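Side-chain contacts in protein KP700603 (Klebsiella pneumoniae 700603, PDB 5KVK), which is of unknown function but belongs to the competence-damaged protein (CinA) superfamily, some of whose members deamidate nicotinamide mononucleotide: residues Gly39-Ala44 against Ile104-Ser109; Ala43-Gln48 against Ala52-Thr57; Met92-Leu97 against Gly134-Gln139; Ser109-Ala112 against Glu118-Thr121; Met141-Asp146 against Val155-Ala160. One frame throughout, in Å; residues are numbered along the deposited sequence.

Contact 1: residues Gly39-Ala44 against Ile104-Ser109; sequences GNLAAA and IAIAIS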
# COMPACT_ATOMS: atom_id res chain seq x y z
N GLY A 39 -3.06 3.22 -1.32
CA GLY A 39 -2.04 3.03 -0.29
C GLY A 39 -2.07 4.12 0.75
O GLY A 39 -1.31 4.04 1.73
N ASN A 40 -2.94 5.13 0.59
CA ASN A 40 -2.94 6.23 1.57
C ASN A 40 -3.55 5.82 2.90
O ASN A 40 -3.20 6.42 3.92
CB ASN A 40 -3.68 7.46 1.03
CG ASN A 40 -2.84 8.21 -0.03
OD1 ASN A 40 -1.83 8.87 0.29
ND2 ASN A 40 -3.20 8.04 -1.29
N LEU A 41 -4.41 4.80 2.93
CA LEU A 41 -4.89 4.32 4.23
C LEU A 41 -3.76 3.61 4.96
O LEU A 41 -3.49 3.90 6.14
CB LEU A 41 -6.10 3.38 4.07
CG LEU A 41 -6.59 2.77 5.42
CD1 LEU A 41 -6.93 3.86 6.47
CD2 LEU A 41 -7.76 1.79 5.16
N ALA A 42 -3.07 2.68 4.26
CA ALA A 42 -1.89 2.03 4.83
C ALA A 42 -0.91 3.08 5.32
O ALA A 42 -0.34 2.94 6.40
CB ALA A 42 -1.22 1.09 3.82
N ALA A 43 -0.73 4.16 4.54
CA ALA A 43 0.24 5.18 4.89
C ALA A 43 -0.15 5.85 6.20
O ALA A 43 0.71 6.13 7.03
CB ALA A 43 0.36 6.23 3.78
N ALA A 44 -1.46 6.05 6.42
CA ALA A 44 -1.88 6.71 7.65
C ALA A 44 -1.60 5.82 8.85
O ALA A 44 -1.16 6.33 9.92
CB ALA A 44 -3.37 7.08 7.59
N ILE A 104 -9.50 -7.65 11.91
CA ILE A 104 -10.37 -6.73 11.16
C ILE A 104 -9.73 -6.40 9.85
O ILE A 104 -8.54 -6.05 9.80
CB ILE A 104 -10.62 -5.43 11.97
CG1 ILE A 104 -11.18 -5.74 13.31
CG2 ILE A 104 -11.45 -4.39 11.15
CD1 ILE A 104 -11.00 -4.54 14.27
N ALA A 105 -10.53 -6.43 8.76
CA ALA A 105 -10.04 -5.94 7.46
C ALA A 105 -10.90 -4.79 6.99
O ALA A 105 -12.13 -4.85 7.08
CB ALA A 105 -10.06 -7.02 6.37
N ILE A 106 -10.25 -3.75 6.45
CA ILE A 106 -10.96 -2.69 5.74
C ILE A 106 -10.65 -2.81 4.27
O ILE A 106 -9.47 -2.95 3.89
CB ILE A 106 -10.56 -1.30 6.24
CG1 ILE A 106 -11.12 -1.12 7.64
CG2 ILE A 106 -11.07 -0.24 5.28
CD1 ILE A 106 -10.62 0.21 8.24
N ALA A 107 -11.71 -2.80 3.41
CA ALA A 107 -11.48 -2.77 1.96
C ALA A 107 -12.16 -1.51 1.43
O ALA A 107 -13.27 -1.17 1.84
CB ALA A 107 -12.05 -4.03 1.23
N ILE A 108 -11.50 -0.82 0.50
CA ILE A 108 -12.07 0.39 -0.07
C ILE A 108 -11.94 0.25 -1.60
O ILE A 108 -10.84 0.02 -2.10
CB ILE A 108 -11.31 1.63 0.38
CG1 ILE A 108 -11.25 1.74 1.92
CG2 ILE A 108 -11.86 2.92 -0.35
CD1 ILE A 108 -10.43 3.02 2.40
N SER A 109 -13.05 0.45 -2.31
CA SER A 109 -13.04 0.40 -3.77
C SER A 109 -13.95 1.49 -4.29
O SER A 109 -15.13 1.55 -3.89
CB SER A 109 -13.51 -0.99 -4.28
OG SER A 109 -13.34 -1.00 -5.70

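Contact 2: residues Ala43-Gln48 against Ala52-Thr57; sequences AALCAQ and AAFYDT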
# COMPACT_ATOMS: atom_id res chain seq x y z
N ALA A 43 -0.73 4.16 4.54
CA ALA A 43 0.24 5.18 4.89
C ALA A 43 -0.15 5.85 6.20
O ALA A 43 0.71 6.13 7.03
CB ALA A 43 0.36 6.23 3.78
N ALA A 44 -1.46 6.05 6.42
CA ALA A 44 -1.88 6.71 7.65
C ALA A 44 -1.60 5.82 8.85
O ALA A 44 -1.16 6.33 9.92
CB ALA A 44 -3.37 7.08 7.59
N LEU A 45 -1.80 4.51 8.67
CA LEU A 45 -1.56 3.56 9.76
C LEU A 45 -0.07 3.46 10.06
O LEU A 45 0.33 3.30 11.22
CB LEU A 45 -2.13 2.20 9.39
CG LEU A 45 -3.66 2.26 9.14
CD1 LEU A 45 -4.33 1.00 8.50
CD2 LEU A 45 -4.36 2.60 10.49
N CYS A 46 0.75 3.47 9.01
CA CYS A 46 2.18 3.34 9.28
C CYS A 46 2.77 4.60 9.84
O CYS A 46 3.88 4.53 10.40
CB CYS A 46 2.94 2.93 7.99
SG CYS A 46 2.41 1.27 7.36
N ALA A 47 2.11 5.74 9.69
CA ALA A 47 2.61 7.00 10.21
C ALA A 47 2.39 7.12 11.72
O ALA A 47 2.94 8.04 12.35
CB ALA A 47 1.94 8.22 9.54
N GLN A 48 1.65 6.17 12.30
CA GLN A 48 1.36 6.11 13.73
C GLN A 48 2.58 5.68 14.52
O GLN A 48 3.48 5.01 14.01
CB GLN A 48 0.22 5.13 14.00
CG GLN A 48 -1.09 5.67 13.61
CD GLN A 48 -1.49 6.72 14.58
OE1 GLN A 48 -1.56 6.45 15.77
NE2 GLN A 48 -1.75 7.92 14.10
N ALA A 52 3.14 -1.36 14.64
CA ALA A 52 3.23 -2.83 14.68
C ALA A 52 2.37 -3.43 15.79
O ALA A 52 2.10 -4.64 15.76
CB ALA A 52 4.69 -3.30 14.85
N ALA A 53 1.91 -2.61 16.75
CA ALA A 53 1.06 -3.17 17.79
C ALA A 53 -0.33 -3.52 17.26
O ALA A 53 -1.03 -4.33 17.88
CB ALA A 53 0.92 -2.22 18.98
N PHE A 54 -0.71 -2.97 16.12
CA PHE A 54 -2.04 -3.25 15.59
C PHE A 54 -2.09 -3.45 14.08
O PHE A 54 -3.18 -3.71 13.58
CB PHE A 54 -3.02 -2.11 15.97
CG PHE A 54 -2.65 -0.79 15.36
CD1 PHE A 54 -1.73 0.03 15.99
CD2 PHE A 54 -3.21 -0.37 14.14
CE1 PHE A 54 -1.36 1.22 15.45
CE2 PHE A 54 -2.84 0.86 13.62
CZ PHE A 54 -1.91 1.61 14.26
N TYR A 55 -0.98 -3.37 13.36
CA TYR A 55 -1.05 -3.40 11.89
C TYR A 55 0.27 -3.82 11.31
O TYR A 55 1.30 -3.30 11.73
CB TYR A 55 -1.35 -1.98 11.36
CG TYR A 55 -1.47 -1.87 9.86
CD1 TYR A 55 -2.67 -2.24 9.19
CD2 TYR A 55 -0.44 -1.33 9.12
CE1 TYR A 55 -2.80 -2.12 7.81
CE2 TYR A 55 -0.56 -1.21 7.75
CZ TYR A 55 -1.73 -1.59 7.12
OH TYR A 55 -1.83 -1.42 5.73
N ASP A 56 0.26 -4.70 10.26
CA ASP A 56 1.50 -4.85 9.51
C ASP A 56 1.33 -5.16 8.03
O ASP A 56 2.36 -5.19 7.31
CB ASP A 56 2.44 -5.90 10.10
CG ASP A 56 1.86 -7.35 10.09
OD1 ASP A 56 0.80 -7.65 9.43
OD2 ASP A 56 2.48 -8.15 10.79
N THR A 57 0.10 -5.34 7.54
CA THR A 57 -0.12 -5.78 6.17
C THR A 57 -1.16 -4.92 5.48
O THR A 57 -2.33 -4.85 5.93
CB THR A 57 -0.57 -7.25 6.17
OG1 THR A 57 0.49 -8.04 6.73
CG2 THR A 57 -0.81 -7.69 4.69

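Contact 3: residues Met92-Leu97 against Gly134-Gln139; sequences MSTGIL and GQIETQ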
# COMPACT_ATOMS: atom_id res chain seq x y z
N MET A 92 -13.00 -8.50 -1.38
CA MET A 92 -11.71 -7.91 -1.02
C MET A 92 -11.45 -8.06 0.48
O MET A 92 -10.34 -8.43 0.87
CB MET A 92 -11.66 -6.44 -1.40
CG MET A 92 -11.55 -6.28 -2.95
SD MET A 92 -11.63 -4.47 -3.30
CE MET A 92 -10.01 -3.92 -2.71
N SER A 93 -12.45 -7.75 1.31
CA SER A 93 -12.16 -7.74 2.76
C SER A 93 -11.86 -9.15 3.25
O SER A 93 -10.94 -9.34 4.05
CB SER A 93 -13.29 -7.13 3.58
OG SER A 93 -14.42 -7.97 3.65
N THR A 94 -12.59 -10.16 2.73
CA THR A 94 -12.31 -11.54 3.14
C THR A 94 -10.92 -11.94 2.66
O THR A 94 -10.19 -12.67 3.34
CB THR A 94 -13.36 -12.45 2.53
OG1 THR A 94 -14.65 -12.10 3.03
CG2 THR A 94 -13.06 -13.93 2.84
N GLY A 95 -10.56 -11.55 1.43
CA GLY A 95 -9.28 -11.98 0.90
C GLY A 95 -8.12 -11.46 1.73
O GLY A 95 -7.17 -12.20 2.02
N ILE A 96 -8.20 -10.19 2.14
CA ILE A 96 -7.04 -9.65 2.87
C ILE A 96 -7.09 -10.09 4.34
O ILE A 96 -6.04 -10.34 4.96
CB ILE A 96 -6.94 -8.12 2.73
CG1 ILE A 96 -5.60 -7.55 3.31
CG2 ILE A 96 -8.15 -7.43 3.35
CD1 ILE A 96 -4.34 -8.17 2.63
N LEU A 97 -8.28 -10.24 4.92
CA LEU A 97 -8.38 -10.77 6.28
C LEU A 97 -7.70 -12.13 6.36
O LEU A 97 -6.95 -12.44 7.32
CB LEU A 97 -9.87 -10.87 6.67
CG LEU A 97 -10.13 -11.32 8.11
CD1 LEU A 97 -9.75 -10.18 9.04
CD2 LEU A 97 -11.57 -11.77 8.37
N GLY A 134 -14.93 -12.08 9.87
CA GLY A 134 -15.93 -12.64 8.98
C GLY A 134 -17.33 -12.04 9.08
O GLY A 134 -18.19 -12.40 8.27
N GLN A 135 -17.58 -11.16 10.05
CA GLN A 135 -18.82 -10.37 10.10
C GLN A 135 -18.56 -9.08 9.35
O GLN A 135 -17.72 -8.29 9.77
CB GLN A 135 -19.22 -10.08 11.55
CG GLN A 135 -19.47 -11.32 12.38
CD GLN A 135 -19.96 -10.99 13.82
OE1 GLN A 135 -19.92 -9.82 14.25
NE2 GLN A 135 -20.42 -12.01 14.54
N ILE A 136 -19.23 -8.88 8.20
CA ILE A 136 -18.91 -7.77 7.30
C ILE A 136 -20.02 -6.72 7.37
O ILE A 136 -21.22 -7.04 7.25
CB ILE A 136 -18.69 -8.26 5.85
CG1 ILE A 136 -17.70 -9.42 5.81
CG2 ILE A 136 -18.26 -7.09 5.01
CD1 ILE A 136 -17.53 -10.08 4.40
N GLU A 137 -19.62 -5.48 7.58
CA GLU A 137 -20.54 -4.37 7.37
C GLU A 137 -20.04 -3.55 6.18
O GLU A 137 -18.83 -3.45 5.94
CB GLU A 137 -20.64 -3.50 8.61
CG GLU A 137 -21.12 -4.31 9.83
CD GLU A 137 -21.58 -3.46 11.01
OE1 GLU A 137 -20.86 -2.52 11.42
OE2 GLU A 137 -22.70 -3.74 11.52
N THR A 138 -20.97 -2.92 5.45
CA THR A 138 -20.54 -2.18 4.24
C THR A 138 -21.22 -0.81 4.18
O THR A 138 -22.22 -0.55 4.87
CB THR A 138 -20.91 -2.91 2.96
OG1 THR A 138 -22.33 -3.05 2.88
CG2 THR A 138 -20.24 -4.31 2.89
N GLN A 139 -20.70 0.05 3.30
CA GLN A 139 -21.27 1.39 3.14
C GLN A 139 -20.81 1.98 1.82
O GLN A 139 -19.61 1.94 1.54
CB GLN A 139 -20.83 2.33 4.28
CG GLN A 139 -21.38 3.78 4.16
CD GLN A 139 -22.88 3.80 4.37
OE1 GLN A 139 -23.36 3.34 5.40
NE2 GLN A 139 -23.63 4.30 3.37

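Contact 4: residues Ser109-Ala112 against Glu118-Thr121; sequences SGYA and EDGT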
# COMPACT_ATOMS: atom_id res chain seq x y z
N SER A 109 -13.05 0.45 -2.31
CA SER A 109 -13.04 0.40 -3.77
C SER A 109 -13.95 1.49 -4.29
O SER A 109 -15.13 1.55 -3.89
CB SER A 109 -13.51 -0.99 -4.28
OG SER A 109 -13.34 -1.00 -5.70
N GLY A 110 -13.43 2.33 -5.20
CA GLY A 110 -14.21 3.48 -5.62
C GLY A 110 -13.55 4.13 -6.83
O GLY A 110 -12.52 3.66 -7.35
N TYR A 111 -14.16 5.22 -7.23
CA TYR A 111 -13.66 6.10 -8.29
C TYR A 111 -13.22 7.42 -7.66
O TYR A 111 -14.08 8.22 -7.26
CB TYR A 111 -14.74 6.36 -9.34
CG TYR A 111 -15.28 5.11 -9.93
CD1 TYR A 111 -14.50 4.36 -10.80
CD2 TYR A 111 -16.55 4.63 -9.61
CE1 TYR A 111 -14.96 3.17 -11.34
CE2 TYR A 111 -17.02 3.44 -10.16
CZ TYR A 111 -16.21 2.71 -11.02
OH TYR A 111 -16.62 1.51 -11.58
N ALA A 112 -11.90 7.69 -7.65
CA ALA A 112 -11.47 8.96 -7.05
C ALA A 112 -11.75 10.17 -7.93
O ALA A 112 -11.80 11.29 -7.42
CB ALA A 112 -9.96 8.93 -6.75
N GLU A 118 -17.13 3.66 -15.82
CA GLU A 118 -17.67 3.37 -17.14
C GLU A 118 -19.16 3.07 -17.09
O GLU A 118 -19.82 3.06 -18.14
CB GLU A 118 -16.96 2.16 -17.75
CG GLU A 118 -15.48 2.28 -17.93
CD GLU A 118 -14.90 0.99 -18.50
OE1 GLU A 118 -15.43 -0.10 -18.19
OE2 GLU A 118 -13.96 1.07 -19.33
N ASP A 119 -19.70 2.76 -15.89
CA ASP A 119 -21.11 2.42 -15.75
C ASP A 119 -21.95 3.63 -15.41
O ASP A 119 -23.14 3.49 -15.08
CB ASP A 119 -21.31 1.29 -14.71
CG ASP A 119 -20.91 1.68 -13.31
OD1 ASP A 119 -20.37 2.80 -13.13
OD2 ASP A 119 -21.08 0.85 -12.40
N GLY A 120 -21.37 4.83 -15.50
CA GLY A 120 -22.04 6.05 -15.09
C GLY A 120 -21.86 6.39 -13.62
O GLY A 120 -22.28 7.48 -13.20
N THR A 121 -21.23 5.51 -12.83
CA THR A 121 -21.03 5.75 -11.40
C THR A 121 -20.28 7.08 -11.28
O THR A 121 -19.20 7.22 -11.87
CB THR A 121 -20.21 4.66 -10.71
OG1 THR A 121 -20.85 3.37 -10.83
CG2 THR A 121 -20.03 4.97 -9.23
O HOH W 1 -18.84 0.76 -10.89
O HOH W 2 -17.42 1.30 -14.22

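Contact 5: residues Met141-Asp146 against Val155-Ala160; sequences MRFTGD and VRFAMA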
# COMPACT_ATOMS: atom_id res chain seq x y z
N MET A 141 -20.40 5.61 -0.14
CA MET A 141 -20.36 7.06 -0.02
C MET A 141 -20.13 7.68 -1.39
O MET A 141 -19.65 7.02 -2.31
CB MET A 141 -19.26 7.52 0.96
CG MET A 141 -19.43 6.90 2.37
SD MET A 141 -20.81 7.56 3.24
CE MET A 141 -20.31 9.24 3.65
N ARG A 142 -20.49 8.96 -1.53
CA ARG A 142 -20.13 9.72 -2.75
C ARG A 142 -19.50 11.02 -2.30
O ARG A 142 -20.22 11.94 -1.94
CB ARG A 142 -21.35 9.96 -3.64
CG ARG A 142 -20.98 10.34 -5.07
CD ARG A 142 -21.16 11.79 -5.35
NE ARG A 142 -21.23 12.00 -6.79
CZ ARG A 142 -21.61 13.14 -7.37
NH1 ARG A 142 -21.93 14.19 -6.63
NH2 ARG A 142 -21.66 13.22 -8.70
N PHE A 143 -18.17 11.13 -2.32
CA PHE A 143 -17.52 12.32 -1.82
C PHE A 143 -17.45 13.38 -2.90
O PHE A 143 -17.39 13.08 -4.10
CB PHE A 143 -16.12 11.99 -1.33
CG PHE A 143 -16.12 10.96 -0.27
CD1 PHE A 143 -15.77 9.63 -0.55
CD2 PHE A 143 -16.47 11.29 1.02
CE1 PHE A 143 -15.78 8.68 0.46
CE2 PHE A 143 -16.48 10.31 2.05
CZ PHE A 143 -16.13 9.01 1.76
N THR A 144 -17.42 14.62 -2.46
CA THR A 144 -17.30 15.78 -3.32
C THR A 144 -15.84 16.26 -3.27
O THR A 144 -15.13 16.01 -2.30
CB THR A 144 -18.29 16.87 -2.87
OG1 THR A 144 -19.61 16.31 -2.78
CG2 THR A 144 -18.31 18.02 -3.82
N GLY A 145 -15.39 16.93 -4.32
CA GLY A 145 -14.03 17.44 -4.35
C GLY A 145 -13.16 16.78 -5.42
O GLY A 145 -13.56 15.83 -6.10
N ASP A 146 -11.95 17.32 -5.56
CA ASP A 146 -10.98 16.80 -6.50
C ASP A 146 -10.50 15.42 -6.05
O ASP A 146 -10.67 15.03 -4.89
CB ASP A 146 -9.78 17.74 -6.62
CG ASP A 146 -9.00 17.82 -5.30
OD1 ASP A 146 -8.10 17.01 -5.13
OD2 ASP A 146 -9.29 18.67 -4.42
N VAL A 155 -10.12 7.87 3.14
CA VAL A 155 -9.24 7.33 4.18
C VAL A 155 -9.79 7.72 5.56
O VAL A 155 -9.89 6.88 6.47
CB VAL A 155 -7.80 7.87 3.97
CG1 VAL A 155 -6.91 7.66 5.22
CG2 VAL A 155 -7.15 7.22 2.69
N ARG A 156 -10.14 9.01 5.75
CA ARG A 156 -10.64 9.41 7.06
C ARG A 156 -11.96 8.73 7.36
O ARG A 156 -12.16 8.26 8.48
CB ARG A 156 -10.79 10.93 7.15
CG ARG A 156 -9.46 11.62 7.44
CD ARG A 156 -9.61 13.09 7.77
NE ARG A 156 -10.21 13.81 6.65
CZ ARG A 156 -9.53 14.43 5.70
NH1 ARG A 156 -8.21 14.43 5.69
NH2 ARG A 156 -10.20 15.02 4.74
N PHE A 157 -12.87 8.65 6.37
CA PHE A 157 -14.14 7.97 6.64
C PHE A 157 -13.92 6.52 7.06
O PHE A 157 -14.59 6.03 7.99
CB PHE A 157 -15.06 8.03 5.42
CG PHE A 157 -16.42 7.41 5.70
CD1 PHE A 157 -16.77 6.18 5.15
CD2 PHE A 157 -17.33 8.08 6.52
CE1 PHE A 157 -18.04 5.62 5.42
CE2 PHE A 157 -18.57 7.51 6.80
CZ PHE A 157 -18.91 6.28 6.25
N ALA A 158 -12.99 5.81 6.40
CA ALA A 158 -12.74 4.40 6.75
C ALA A 158 -12.39 4.30 8.24
O ALA A 158 -12.91 3.43 8.97
CB ALA A 158 -11.61 3.86 5.89
N MET A 159 -11.56 5.23 8.72
CA MET A 159 -11.06 5.14 10.10
C MET A 159 -12.10 5.63 11.08
O MET A 159 -12.28 5.01 12.15
CB MET A 159 -9.76 5.92 10.26
CG MET A 159 -8.56 5.26 9.48
SD MET A 159 -8.34 3.58 10.00
CE MET A 159 -7.62 3.93 11.60
N ALA A 160 -12.80 6.72 10.73
CA ALA A 160 -13.81 7.27 11.65
C ALA A 160 -14.96 6.28 11.87
O ALA A 160 -15.40 6.06 13.00
CB ALA A 160 -14.36 8.56 11.09

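Contact 1: residues Gly39-Ala44 against Ile104-Ser109
This is a small buried apolar contact near the centre of the chain. Leu-41, in the first turn of helix 40-46, packs onto Ile-106 and Ile-108 of strand 104-110. One methyl does the touching. CD2 of Leu-41 lies 3.9 Å from CG2 of Ile-106 and 4.0 Å from CD1 of Ile-108. With CG of Leu-41 opposite the backbone N (chi1 176°), the branch reaches out from the helix towards the sheet. It crosses the Ile-106 side chain at about a right angle. Ile-106 offers its short branch and Ile-108 the end of its long one. The two isoleucines alternate with Ala-107, whose methyl lies on the other face of the sheet and touches Met-92 of helix 86-100. Met-159 of helix 147-165 packs on Leu-41, and Ala-158 of the same helix on Ile-108. The helix start is fixed separately. Gly-39 takes the N-cap position, and the Glu-34 carboxylate accepts hydrogen bonds from the backbone N of Leu-41 and of Ala-42. A central strand covered by helices on both faces, with alternate side chains pointing to each layer, is typical of a three-layer alpha-beta-alpha sandwich.

Contact 2: residues Ala43-Gln48 against Ala52-Thr57
The packing of Leu-45 and Cys-46 on Tyr-55 belongs to a beta-alpha-beta unit, made of strand 30-34, helix 40-46 and strand 55-61. Leu-45 lies over one face of the Tyr-55 ring. Its CD1 is 3.9 Å from the ring centroid, 24° off the normal, in a CH-pi contact shifted towards CE1. The backbone N of Thr-57 lies over the opposite face. Cys-46 meets the same ring from the edge: SG is 3.9 Å from CE2 of Tyr-55, a sulfur-aromatic contact near the ring plane. CG of Tyr-55 points away from its own backbone N (chi1 -179°), which turns the ring towards Leu-45 and Cys-46. The OH is hydrogen-bonded to OG1 of Thr-32 on the neighbouring parallel strand. This adds a side-chain bond between the two parallel strands of the crossover. The second methyl of Leu-45 turns to the other aromatic. CD2 is 3.9 Å from CE2 of Phe-54, at the ring edge. Gln-48 also approaches this edge, with CB 4.1 Å from CZ of Phe-54. NE2 of Gln-48 bonds OG1 of Thr-17 in helix 12-26, and Ala-20 of that helix packs on Phe-54.

Contact 3: residues Met92-Leu97 against Gly134-Gln139
Ile-136 reaches across to Ser-93 and Thr-94, where strand 135-142 of a beta hairpin meets helix 86-100. The helix is part of the layer on one face of the sheet in this three-layer alpha-beta-alpha fold, and strand 135-142 is the outermost strand on this side of the sheet within the chain. CD1 of Ile-136 does most of the touching. It lies 3.8 Å from OG of Ser-93 and 3.8 Å from OG1 of Thr-94, so the methyl rests against two hydroxyls of consecutive helix residues. These are van der Waals contacts. The Ile-136 side chain crosses that of Thr-94 at about a right angle. CG2 of Ile-136 also comes to 4.2 Å from OG of Ser-93. One turn further along the helix, CD2 of Leu-97 meets the backbone of the hairpin turn, 3.7 Å from N of Gly-134. Gly-134 has a positive phi of 94°, a left-handed backbone conformation that suits glycine at a tight turn.

The next shell is polar. OG of Ser-93 stands between its own backbone N and carbonyl carbon (chi1 72°), which brings it back to the helix to bond the carbonyl O of Gln-90, a group that OG1 of Thr-94 bonds weakly. Further along the strand, OG1 of Thr-138 is hydrogen-bonded to OE2 of Glu-86, a second link between strand and helix. Asn-131, on the partner strand of the hairpin, joins both halves of the contact: its OD1 accepts from N of Gly-134, and its ND2 donates to OG of Ser-93.

Contact 4: residues Ser109-Ala112 against Glu118-Thr121
Tyr-111 and Thr-121 set their side chains across each other at about a right angle, at the surface where strand 104-110 gives way to a loop. CB of Thr-121 meets the phenol ring obliquely, and CG2 lies beside its CD2-CE2 side. CB is 3.5 Å from CE2 of Tyr-111, and CG2 is 3.5 Å from CD2. With OG1 anti to the carbonyl carbon (chi1 -60°), the Thr-121 hydroxyl turns towards Asp-119 while the methyl stays beside the ring.

Two waters lie near the phenol end and Asp-119. OH of Tyr-111 and OD1 of Asp-119 are 4.3 Å apart. Water 1 lies at the ring edge in its plane and donates to OD2 of Asp-119 at 2.7 Å. It also bonds the Tyr-111 OH, though that distance is too short to be trusted. Water 2 is 2.8 Å from the OH and accepts a weak bond from the backbone N of Asp-119. The water links between the hydroxyl and Asp-119 are therefore tentative: one includes a doubtful distance, the other a weak bond.

On the loop side, OD1 of Asp-119 accepts from the backbone N of Thr-121 at 2.9 Å. The N-H comes from well above the carboxylate plane, 42° out of it. Val-84 also packs on Tyr-111, and backbone bonds to Gly-124 and Thr-125 hold this residue beside the next strand. The carboxylate closing back on the N two residues later is an Asx turn, here shaping the loop that joins antiparallel strands 104-110 and 125-132.

Contact 5: residues Met141-Asp146 against Val155-Ala160
Met-141 lies over the Phe-157 ring in a Met-aromatic contact, where strand 135-142, outermost within this chain, meets helix 147-165 in the alpha-beta-alpha sandwich. The Met-141 chain is bent at both chi2 and chi3 (each -71°), and this curls it over the ring. CG is 3.6 Å from CE1 of Phe-157 and makes a CH-pi contact with that face. SD follows at 4.2 Å from the ring centroid, 28° off the normal. CE ends 4.0 Å from CE2, offset towards the rim. Phe-128 of the adjacent strand meets Phe-157 edge-to-face.

Phe-143 is the next residue to touch the helix, two places on. CZ of Phe-143 is 3.9 Å from CB of Phe-157, and the two side chains cross at about a right angle. Phe-157 is thus met at its ring by Met-141 and at its base by Phe-143. Beyond the strand, the carbonyl O of Thr-144 accepts a hydrogen bond from NE2 of Gln-153, a further tie to the same helix. Asp-146 stands at the N-cap of helix 147-165, where its OD1 accepts a hydrogen bond from the backbone N of Ala-149 and a weak one from that of Glu-148.

In the fold
The contacts are spread over one mixed sheet and its helical layers. Contacts 1, 2 and 5 lie on one face and contact 3 on the other. Contacts 1 and 2 share helix 40-46, with centres about 10 Å apart, and both touch the second subunit. Contact 5 packs against both through helix 147-165. Contacts 3 and 5 share strand 135-142, on opposite sides of the chain's centre. Along the chain contacts 1 and 2 start from the same stretch, and contact 5 comes last. Contact 4 extends from strand 104-110 of contact 1 and is nested within the loop closed by contact 3. It lies about 28 Å from contact 2, centre to centre. One sheet thus joins sequence-distant helices.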